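Local coordinates for putative uncharacterized protein TCIL3000_10_9440 (Trypanosoma congolense, PDB 5KMX), which is of unknown function but, as an insect-stage membrane antigen with a bilobed ectodomain, possibly acts as a sensor at the parasite surface, at residues Lys94-Tyr99 against Tyr148-Val153; Tyr154-Tyr159 against Arg193-Val198; Phe85-Pro90 against Ile186-Glu191. One frame throughout, in Å; residues are numbered along the deposited sequence.

In the fold
All three contacts belong to one mixed sheet: contacts 1 and 2 share strand 145-165, and contacts 1 and 3 share strand 85-100. The centre of contact 1 is about 17 Å from that of the chain; it is a partly buried antiparallel ladder whose side chains are largely polar and aromatic and which holds a sulfate. Contact 2 is also partly buried, its centre about 11 Å from that of the chain, and mainly van der Waals, with no hydrogen bond between its segments. Contact 3, centred about 8 Å from the chain centre, is buried and small, turning on one tyrosine bond. The last two adjoin along their backbones, and Val153 of contact 1 packs on Tyr190 of contact 3.

Contact 1. Residues Lys94-Tyr99 against Tyr148-Val153; sequences KREKWY and YCKQNV. With SO4 (sulfate ion), chain G.
Arg95 and Gln151 each carry CG anti to the backbone N (chi1 179° for the arginine), and the two chains leave the same face of the ladder side by side. Their ends then meet: Arg95 NH1 donates to Gln151 OE1 over 2.7 Å, with the oxygen close to the guanidinium plane although the amide itself is turned well away from that plane. The neighbouring nitrogen, Arg95 NH2, gives 2.9 Å to sulfate O4, also near the plane. Two bonds at its edge thus fix the rotation of the guanidinium, while Lys97 CG covers one of its faces. Lys97 brings NZ within 3.0 Å of sulfate O2 and also bonds O3, completing a small anion site for an ion that probably came from the crystallisation liquor.

On the other face Tyr148 is the centre. Its chi1 of 63° sets the ring between its own backbone N and carbonyl carbon, with one edge toward the face of Trp98. The six-membered rings are 4.9 Å apart between centroids, their planes at 52°, an edge-to-face pair. Tyr148 CB adds a CH-pi contact, 4.0 Å from the centroid of the Trp98 five-membered ring. Glu96 crosses the tyrosine and lays OE2 3.4 Å above the middle of its ring.

The backbones are held by paired bonds at Arg95 with Gln151 and at Lys97 with Cys149, and a disulfide from Cys149 to Cys126 ties the ladder to helix 116-128. Strand 132-135 pairs with the far edge of 148-153. The contact is an antiparallel ladder of a beta sheet, with alternating hydrogen-bonded and non-hydrogen-bonded pairs, consistent with a link between the lobes of a bilobed ectodomain.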
loop_
_atom_site.group_PDB
_atom_site.type_symbol
_atom_site.label_atom_id
_atom_site.label_comp_id
_atom_site.label_asym_id
_atom_site.label_seq_id
_atom_site.Cartn_x
_atom_site.Cartn_y
_atom_site.Cartn_z
ATOM N N LYS A 94 -5.359 5.616 11.230
ATOM C CA LYS A 94 -5.099 7.043 11.388
ATOM C C LYS A 94 -3.956 7.506 10.490
ATOM O O LYS A 94 -2.986 6.778 10.274
ATOM C CB LYS A 94 -4.779 7.362 12.850
ATOM C CG LYS A 94 -5.983 7.283 13.779
ATOM C CD LYS A 94 -6.812 8.558 13.725
ATOM C CE LYS A 94 -8.026 8.475 14.635
ATOM N NZ LYS A 94 -8.743 9.780 14.726
ATOM N N ARG A 95 -4.087 8.725 9.972
ATOM C CA ARG A 95 -3.073 9.336 9.118
ATOM C C ARG A 95 -2.576 10.622 9.772
ATOM O O ARG A 95 -3.336 11.578 9.925
ATOM C CB ARG A 95 -3.650 9.622 7.728
ATOM C CG ARG A 95 -2.693 10.287 6.746
ATOM C CD ARG A 95 -3.449 11.226 5.815
ATOM N NE ARG A 95 -2.629 11.699 4.701
ATOM C CZ ARG A 95 -2.952 12.719 3.912
ATOM N NH1 ARG A 95 -4.075 13.396 4.114
ATOM N NH2 ARG A 95 -2.146 13.072 2.921
ATOM N N GLU A 96 -1.303 10.638 10.161
ATOM C CA GLU A 96 -0.726 11.789 10.848
ATOM C C GLU A 96 0.180 12.595 9.920
ATOM O O GLU A 96 1.180 12.084 9.414
ATOM C CB GLU A 96 0.053 11.340 12.086
ATOM C CG GLU A 96 0.435 12.486 13.012
ATOM C CD GLU A 96 1.149 12.017 14.263
ATOM O OE1 GLU A 96 1.129 10.800 14.543
ATOM O OE2 GLU A 96 1.733 12.866 14.966
ATOM N N LYS A 97 -0.182 13.859 9.711
ATOM C CA LYS A 97 0.571 14.755 8.838
ATOM C C LYS A 97 0.981 16.023 9.582
ATOM O O LYS A 97 0.151 16.685 10.205
ATOM C CB LYS A 97 -0.254 15.115 7.600
ATOM C CG LYS A 97 -0.504 13.946 6.654
ATOM C CD LYS A 97 0.745 13.570 5.864
ATOM C CE LYS A 97 1.038 14.575 4.756
ATOM N NZ LYS A 97 2.266 14.224 3.994
ATOM N N TRP A 98 2.266 16.355 9.505
ATOM C CA TRP A 98 2.820 17.497 10.223
ATOM C C TRP A 98 2.863 18.755 9.366
ATOM O O TRP A 98 3.276 18.714 8.206
ATOM C CB TRP A 98 4.232 17.177 10.712
ATOM C CG TRP A 98 4.271 16.234 11.868
ATOM C CD1 TRP A 98 4.240 14.871 11.817
ATOM C CD2 TRP A 98 4.353 16.583 13.252
ATOM N NE1 TRP A 98 4.296 14.350 13.086
ATOM C CE2 TRP A 98 4.366 15.381 13.987
ATOM C CE3 TRP A 98 4.415 17.796 13.943
ATOM C CZ2 TRP A 98 4.439 15.357 15.378
ATOM C CZ3 TRP A 98 4.490 17.771 15.322
ATOM C CH2 TRP A 98 4.500 16.560 16.026
ATOM N N TYR A 99 2.439 19.873 9.946
ATOM C CA TYR A 99 2.600 21.172 9.307
ATOM C C TYR A 99 3.919 21.805 9.729
ATOM O O TYR A 99 4.213 21.909 10.920
ATOM C CB TYR A 99 1.446 22.112 9.656
ATOM C CG TYR A 99 1.594 23.474 9.020
ATOM C CD1 TYR A 99 1.084 23.728 7.755
ATOM C CD2 TYR A 99 2.260 24.502 9.677
ATOM C CE1 TYR A 99 1.223 24.967 7.167
ATOM C CE2 TYR A 99 2.406 25.744 9.094
ATOM C CZ TYR A 99 1.885 25.971 7.839
ATOM O OH TYR A 99 2.026 27.208 7.255
ATOM N N TYR A 148 0.150 19.063 14.046
ATOM C CA TYR A 148 -0.155 17.993 13.105
ATOM C C TYR A 148 -1.651 17.707 13.046
ATOM O O TYR A 148 -2.413 18.135 13.916
ATOM C CB TYR A 148 0.604 16.717 13.481
ATOM C CG TYR A 148 0.230 16.144 14.832
ATOM C CD1 TYR A 148 -0.854 15.285 14.968
ATOM C CD2 TYR A 148 0.966 16.454 15.968
ATOM C CE1 TYR A 148 -1.197 14.757 16.199
ATOM C CE2 TYR A 148 0.630 15.929 17.203
ATOM C CZ TYR A 148 -0.453 15.082 17.312
ATOM O OH TYR A 148 -0.792 14.555 18.538
ATOM N N CYS A 149 -2.055 16.982 12.008
ATOM C CA CYS A 149 -3.440 16.569 11.828
ATOM C C CYS A 149 -3.552 15.052 11.904
ATOM O O CYS A 149 -2.799 14.341 11.242
ATOM C CB CYS A 149 -3.979 17.064 10.486
ATOM S SG CYS A 149 -5.632 16.457 10.082
ATOM N N LYS A 150 -4.486 14.565 12.716
ATOM C CA LYS A 150 -4.792 13.138 12.766
ATOM C C LYS A 150 -6.079 12.875 11.994
ATOM O O LYS A 150 -7.162 13.296 12.401
ATOM C CB LYS A 150 -4.917 12.647 14.210
ATOM C CG LYS A 150 -3.615 12.104 14.780
ATOM C CD LYS A 150 -3.859 11.249 16.009
ATOM C CE LYS A 150 -2.609 10.481 16.402
ATOM N NZ LYS A 150 -2.892 9.409 17.397
ATOM N N GLN A 151 -5.939 12.172 10.876
ATOM C CA GLN A 151 -7.022 12.002 9.917
ATOM C C GLN A 151 -7.473 10.548 9.838
ATOM O O GLN A 151 -6.650 9.633 9.847
ATOM C CB GLN A 151 -6.565 12.489 8.541
ATOM C CG GLN A 151 -7.678 12.762 7.549
ATOM C CD GLN A 151 -7.141 13.225 6.208
ATOM O OE1 GLN A 151 -5.964 13.560 6.083
ATOM N NE2 GLN A 151 -8.002 13.242 5.197
ATOM N N ASN A 152 -8.784 10.344 9.765
ATOM C CA ASN A 152 -9.339 9.015 9.546
ATOM C C ASN A 152 -9.322 8.666 8.064
ATOM O O ASN A 152 -9.871 9.399 7.240
ATOM C CB ASN A 152 -10.766 8.926 10.087
ATOM C CG ASN A 152 -10.811 8.778 11.596
ATOM O OD1 ASN A 152 -10.145 7.915 12.167
ATOM N ND2 ASN A 152 -11.600 9.623 12.248
ATOM N N VAL A 153 -8.678 7.550 7.732
ATOM C CA VAL A 153 -8.622 7.067 6.358
ATOM C C VAL A 153 -9.065 5.607 6.314
ATOM O O VAL A 153 -8.932 4.883 7.303
ATOM C CB VAL A 153 -7.209 7.211 5.764
ATOM C CG1 VAL A 153 -6.862 8.680 5.581
ATOM C CG2 VAL A 153 -6.176 6.516 6.644
HETATM S S SO4 G . 1.294 11.747 1.497
HETATM O O1 SO4 G . 1.805 11.066 0.311
HETATM O O2 SO4 G . 1.418 13.191 1.322
HETATM O O3 SO4 G . 2.066 11.329 2.665
HETATM O O4 SO4 G . -0.112 11.401 1.689
#

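Contact 2. Residues Tyr154-Tyr159 against Arg193-Val198; sequences YLATLY and RQPSSV
A classic beta bulge marks the place where Ala156 meets Val198 and Pro195: Ala156 and Thr157 together face Gly189 on one neighbour, while strand 197-204 starts to run parallel to strand 145-165 on another. Across the two segments no conventional hydrogen bond forms, and the junction rests on van der Waals packing and one CA-H...O contact, in which Val198 CA approaches Ala156 O at 3.4 Å.

Val198 and Tyr154 carry much of the contact. With CG1 of Val198 anti to the backbone N (chi1 177°), that methyl packs 4.0 Å from Leu155 CD2, reaches Leu158 CB and lies 3.5 Å from Ala156 O, while Val198 CG2 faces the carbonyl oxygen of Leu155. The leucine and valine side chains cross at about a right angle. Pro195 approaches the same backbone with its ring, CD standing 3.6 Å from Leu155 O and CG 4.1 Å from Ala156 CB.

Farther along, Gln194 and Tyr154 press together at their roots, CB to CB at 3.4 Å. The glutamine chain is extended and crosses the tyrosine, yet its amide plane lies only 9° from the ring plane. Gln194 OE1 comes in obliquely, 3.6 Å from Tyr154 CD2.

Around this seam the strands close in. Thr89 of strand 85-100 touches both Leu155 and Leu158, Leu73 of strand 72-79 meets Leu155 and Val198, and Val75 meets Leu158. A backbone hydrogen bond between Ala156 and Asn199 carries the parallel pairing onward into strand 197-204.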
loop_
_atom_site.group_PDB
_atom_site.type_symbol
_atom_site.label_atom_id
_atom_site.label_comp_id
_atom_site.label_asym_id
_atom_site.label_seq_id
_atom_site.Cartn_x
_atom_site.Cartn_y
_atom_site.Cartn_z
ATOM N N TYR A 154 -9.586 5.181 5.165
ATOM C CA TYR A 154 -10.286 3.905 5.069
ATOM C C TYR A 154 -9.790 3.040 3.915
ATOM O O TYR A 154 -9.476 3.541 2.836
ATOM C CB TYR A 154 -11.784 4.158 4.927
ATOM C CG TYR A 154 -12.303 5.180 5.910
ATOM C CD1 TYR A 154 -12.289 6.535 5.603
ATOM C CD2 TYR A 154 -12.795 4.795 7.148
ATOM C CE1 TYR A 154 -12.757 7.475 6.498
ATOM C CE2 TYR A 154 -13.268 5.729 8.050
ATOM C CZ TYR A 154 -13.245 7.068 7.720
ATOM O OH TYR A 154 -13.714 8.005 8.613
ATOM N N LEU A 155 -9.746 1.732 4.158
ATOM C CA LEU A 155 -9.128 0.779 3.239
ATOM C C LEU A 155 -9.812 0.738 1.876
ATOM O O LEU A 155 -11.028 0.566 1.782
ATOM C CB LEU A 155 -9.137 -0.620 3.862
ATOM C CG LEU A 155 -8.344 -1.710 3.136
ATOM C CD1 LEU A 155 -6.849 -1.421 3.180
ATOM C CD2 LEU A 155 -8.650 -3.073 3.741
ATOM N N ALA A 156 -9.011 0.894 0.824
ATOM C CA ALA A 156 -9.503 0.861 -0.550
ATOM C C ALA A 156 -8.797 -0.230 -1.347
ATOM O O ALA A 156 -9.437 -0.990 -2.076
ATOM C CB ALA A 156 -9.302 2.213 -1.216
ATOM N N THR A 157 -7.476 -0.298 -1.205
ATOM C CA THR A 157 -6.668 -1.273 -1.930
ATOM C C THR A 157 -5.736 -2.021 -0.979
ATOM O O THR A 157 -5.041 -1.407 -0.168
ATOM C CB THR A 157 -5.837 -0.599 -3.035
ATOM O OG1 THR A 157 -6.694 0.204 -3.856
ATOM C CG2 THR A 157 -5.147 -1.643 -3.898
ATOM N N LEU A 158 -5.729 -3.347 -1.095
ATOM C CA LEU A 158 -4.958 -4.211 -0.205
ATOM C C LEU A 158 -3.881 -4.973 -0.973
ATOM O O LEU A 158 -4.188 -5.755 -1.873
ATOM C CB LEU A 158 -5.887 -5.197 0.508
ATOM C CG LEU A 158 -5.243 -6.105 1.560
ATOM C CD1 LEU A 158 -4.787 -5.295 2.762
ATOM C CD2 LEU A 158 -6.208 -7.202 1.980
ATOM N N TYR A 159 -2.622 -4.744 -0.605
ATOM C CA TYR A 159 -1.492 -5.402 -1.255
ATOM C C TYR A 159 -0.949 -6.540 -0.395
ATOM O O TYR A 159 -0.636 -6.345 0.781
ATOM C CB TYR A 159 -0.370 -4.401 -1.540
ATOM C CG TYR A 159 -0.811 -3.155 -2.277
ATOM C CD1 TYR A 159 -1.491 -2.139 -1.619
ATOM C CD2 TYR A 159 -0.531 -2.986 -3.625
ATOM C CE1 TYR A 159 -1.892 -1.001 -2.284
ATOM C CE2 TYR A 159 -0.926 -1.848 -4.299
ATOM C CZ TYR A 159 -1.605 -0.858 -3.623
ATOM O OH TYR A 159 -2.002 0.280 -4.286
ATOM N N ARG A 193 -12.518 8.754 2.023
ATOM C CA ARG A 193 -13.893 8.266 1.951
ATOM C C ARG A 193 -13.899 6.767 1.658
ATOM O O ARG A 193 -13.366 6.321 0.643
ATOM C CB ARG A 193 -14.680 9.022 0.878
ATOM C CG ARG A 193 -16.183 8.797 0.947
ATOM C CD ARG A 193 -16.916 9.462 -0.209
ATOM N NE ARG A 193 -18.366 9.323 -0.084
ATOM C CZ ARG A 193 -19.057 8.252 -0.466
ATOM N NH1 ARG A 193 -18.439 7.208 -1.006
ATOM N NH2 ARG A 193 -20.373 8.222 -0.307
ATOM N N GLN A 194 -14.506 5.992 2.551
ATOM C CA GLN A 194 -14.477 4.537 2.444
ATOM C C GLN A 194 -15.354 4.038 1.294
ATOM O O GLN A 194 -16.528 4.403 1.211
ATOM C CB GLN A 194 -14.934 3.898 3.756
ATOM C CG GLN A 194 -14.632 2.415 3.850
ATOM C CD GLN A 194 -14.957 1.837 5.216
ATOM O OE1 GLN A 194 -15.418 2.545 6.114
ATOM N NE2 GLN A 194 -14.720 0.542 5.379
ATOM N N PRO A 195 -14.789 3.202 0.404
ATOM C CA PRO A 195 -15.593 2.636 -0.685
ATOM C C PRO A 195 -16.446 1.450 -0.243
ATOM O O PRO A 195 -16.274 0.940 0.864
ATOM C CB PRO A 195 -14.538 2.193 -1.700
ATOM C CG PRO A 195 -13.345 1.880 -0.878
ATOM C CD PRO A 195 -13.362 2.852 0.267
ATOM N N SER A 196 -17.357 1.018 -1.110
ATOM C CA SER A 196 -18.224 -0.118 -0.811
ATOM C C SER A 196 -17.510 -1.445 -1.058
ATOM O O SER A 196 -17.990 -2.501 -0.643
ATOM C CB SER A 196 -19.499 -0.049 -1.652
ATOM O OG SER A 196 -19.189 0.104 -3.027
ATOM N N SER A 197 -16.365 -1.384 -1.732
ATOM C CA SER A 197 -15.586 -2.577 -2.036
ATOM C C SER A 197 -14.092 -2.303 -1.892
ATOM O O SER A 197 -13.645 -1.161 -2.021
ATOM C CB SER A 197 -15.893 -3.071 -3.452
ATOM O OG SER A 197 -15.355 -2.192 -4.425
ATOM N N VAL A 198 -13.332 -3.360 -1.617
ATOM C CA VAL A 198 -11.883 -3.268 -1.479
ATOM C C VAL A 198 -11.192 -4.094 -2.560
ATOM O O VAL A 198 -11.567 -5.238 -2.813
ATOM C CB VAL A 198 -11.420 -3.752 -0.091
ATOM C CG1 VAL A 198 -9.899 -3.727 0.010
ATOM C CG2 VAL A 198 -12.041 -2.895 1.002
#

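Contact 3. Residues Phe85-Pro90 against Ile186-Glu191; sequences FTRRTP and ISQGYE
Hydrogen bonding between the segments comes down to Tyr190 and Pro90. The phenol OH donates to the carbonyl oxygen of Pro90 over 2.9 Å, lying in the plane of that carbonyl with a C=O...donor angle of 157°. The acceptor in turn sits at the edge of the tyrosine ring, and the bond lies near the planes of both the carbonyl and the ring. A chi1 of -77°, placing CG anti to the carbonyl carbon of Tyr190, carries the ring across toward strand 85-100, and the bond pins its far end to a backbone atom that the strand itself supplies.

Van der Waals contacts flank the bond. Thr89 CG2 comes to 3.5 Å from Tyr190 OH as the two side chains pass at a slant, while Pro90 CG lies 4.1 Å from Ile186 CG2 and those side chains cross nearly perpendicularly. The hydroxyl is thereby bordered by a methyl and a proline ring within a buried setting.

Charged and amide groups come near each other without pairing. Arg87 NH1 stays 4.3 Å from Gln188 NE2, and both are donors with acceptors elsewhere: NH1 bonds Gln177 O and NE2 bonds Asp185 O. Tyr159 N and Asp185 O, bonding OE1 and NE2 of the glutamine, together fix its amide.

Within 186-191 the chain folds tightly, Gln188 N giving 2.7 Å to Ile186 O about Ser187, the centre of an inverse gamma turn. That turn leads into the short strand 189-191 of the mixed sheet, which pairs antiparallel with strand 145-165 and which Tyr190 ties to strand 85-100.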
loop_
_atom_site.group_PDB
_atom_site.type_symbol
_atom_site.label_atom_id
_atom_site.label_comp_id
_atom_site.label_asym_id
_atom_site.label_seq_id
_atom_site.Cartn_x
_atom_site.Cartn_y
_atom_site.Cartn_z
ATOM N N PHE A 85 -3.450 -18.768 2.849
ATOM C CA PHE A 85 -3.346 -18.087 4.130
ATOM C C PHE A 85 -4.497 -17.108 4.293
ATOM O O PHE A 85 -5.227 -16.833 3.341
ATOM C CB PHE A 85 -2.002 -17.360 4.250
ATOM C CG PHE A 85 -1.811 -16.255 3.248
ATOM C CD1 PHE A 85 -1.383 -16.532 1.959
ATOM C CD2 PHE A 85 -2.044 -14.935 3.601
ATOM C CE1 PHE A 85 -1.200 -15.515 1.039
ATOM C CE2 PHE A 85 -1.865 -13.913 2.684
ATOM C CZ PHE A 85 -1.441 -14.204 1.402
ATOM N N THR A 86 -4.661 -16.602 5.511
ATOM C CA THR A 86 -5.691 -15.616 5.811
ATOM C C THR A 86 -5.033 -14.318 6.251
ATOM O O THR A 86 -3.990 -14.338 6.902
ATOM C CB THR A 86 -6.646 -16.105 6.918
ATOM O OG1 THR A 86 -7.135 -17.411 6.593
ATOM C CG2 THR A 86 -7.823 -15.149 7.078
ATOM N N ARG A 87 -5.643 -13.195 5.884
ATOM C CA ARG A 87 -5.166 -11.884 6.308
ATOM C C ARG A 87 -6.315 -11.058 6.861
ATOM O O ARG A 87 -7.383 -10.975 6.255
ATOM C CB ARG A 87 -4.498 -11.140 5.149
ATOM C CG ARG A 87 -4.126 -9.690 5.466
ATOM C CD ARG A 87 -3.080 -9.600 6.570
ATOM N NE ARG A 87 -1.801 -10.146 6.127
ATOM C CZ ARG A 87 -0.879 -9.457 5.462
ATOM N NH1 ARG A 87 -1.078 -8.179 5.163
ATOM N NH2 ARG A 87 0.251 -10.045 5.098
ATOM N N ARG A 88 -6.080 -10.445 8.015
ATOM C CA ARG A 88 -7.042 -9.538 8.619
ATOM C C ARG A 88 -6.475 -8.125 8.594
ATOM O O ARG A 88 -5.318 -7.910 8.952
ATOM C CB ARG A 88 -7.360 -9.966 10.050
ATOM C CG ARG A 88 -8.730 -9.536 10.528
ATOM C CD ARG A 88 -9.097 -10.230 11.821
ATOM N NE ARG A 88 -8.518 -9.570 12.988
ATOM C CZ ARG A 88 -8.390 -10.137 14.184
ATOM N NH1 ARG A 88 -8.781 -11.391 14.379
ATOM N NH2 ARG A 88 -7.857 -9.453 15.188
ATOM N N THR A 89 -7.293 -7.170 8.160
ATOM C CA THR A 89 -6.870 -5.782 8.045
ATOM C C THR A 89 -7.939 -4.852 8.604
ATOM O O THR A 89 -9.124 -5.031 8.320
ATOM C CB THR A 89 -6.587 -5.398 6.581
ATOM O OG1 THR A 89 -5.678 -6.340 5.999
ATOM C CG2 THR A 89 -5.990 -4.000 6.498
ATOM N N PRO A 90 -7.532 -3.853 9.404
ATOM C CA PRO A 90 -8.533 -2.885 9.862
ATOM C C PRO A 90 -9.045 -2.015 8.720
ATOM O O PRO A 90 -8.258 -1.574 7.882
ATOM C CB PRO A 90 -7.772 -2.048 10.896
ATOM C CG PRO A 90 -6.338 -2.203 10.538
ATOM C CD PRO A 90 -6.204 -3.588 9.986
ATOM N N ILE A 186 -0.487 -2.576 7.806
ATOM C CA ILE A 186 -1.381 -1.446 7.558
ATOM C C ILE A 186 -0.866 -0.518 6.455
ATOM O O ILE A 186 -1.506 0.483 6.132
ATOM C CB ILE A 186 -1.599 -0.615 8.840
ATOM C CG1 ILE A 186 -0.258 -0.159 9.421
ATOM C CG2 ILE A 186 -2.353 -1.431 9.873
ATOM C CD1 ILE A 186 -0.374 0.985 10.398
ATOM N N SER A 187 0.287 -0.848 5.880
ATOM C CA SER A 187 0.843 -0.060 4.783
ATOM C C SER A 187 0.045 -0.319 3.506
ATOM O O SER A 187 0.558 -0.912 2.556
ATOM C CB SER A 187 2.323 -0.394 4.569
ATOM O OG SER A 187 3.063 -0.215 5.765
ATOM N N GLN A 188 -1.210 0.126 3.492
ATOM C CA GLN A 188 -2.116 -0.147 2.378
ATOM C C GLN A 188 -2.700 1.141 1.804
ATOM O O GLN A 188 -2.456 2.231 2.321
ATOM C CB GLN A 188 -3.244 -1.082 2.831
ATOM C CG GLN A 188 -2.774 -2.295 3.634
ATOM C CD GLN A 188 -1.890 -3.233 2.832
ATOM O OE1 GLN A 188 -1.774 -3.107 1.614
ATOM N NE2 GLN A 188 -1.262 -4.186 3.517
ATOM N N GLY A 189 -3.468 1.005 0.726
ATOM C CA GLY A 189 -4.111 2.142 0.098
ATOM C C GLY A 189 -5.357 2.546 0.859
ATOM O O GLY A 189 -6.406 1.915 0.722
ATOM N N TYR A 190 -5.234 3.593 1.671
ATOM C CA TYR A 190 -6.355 4.103 2.457
ATOM C C TYR A 190 -6.864 5.426 1.887
ATOM O O TYR A 190 -6.073 6.273 1.476
ATOM C CB TYR A 190 -5.943 4.284 3.920
ATOM C CG TYR A 190 -5.890 2.994 4.708
ATOM C CD1 TYR A 190 -4.753 2.199 4.708
ATOM C CD2 TYR A 190 -6.984 2.570 5.450
ATOM C CE1 TYR A 190 -4.707 1.017 5.428
ATOM C CE2 TYR A 190 -6.947 1.395 6.169
ATOM C CZ TYR A 190 -5.807 0.620 6.157
ATOM O OH TYR A 190 -5.770 -0.555 6.875
ATOM N N GLU A 191 -8.186 5.596 1.876
ATOM C CA GLU A 191 -8.821 6.787 1.309
ATOM C C GLU A 191 -9.600 7.575 2.367
ATOM O O GLU A 191 -10.076 6.994 3.344
ATOM C CB GLU A 191 -9.767 6.392 0.171
ATOM C CG GLU A 191 -9.070 5.907 -1.093
ATOM C CD GLU A 191 -10.051 5.417 -2.142
ATOM O OE1 GLU A 191 -9.693 5.422 -3.338
ATOM O OE2 GLU A 191 -11.175 5.020 -1.772
#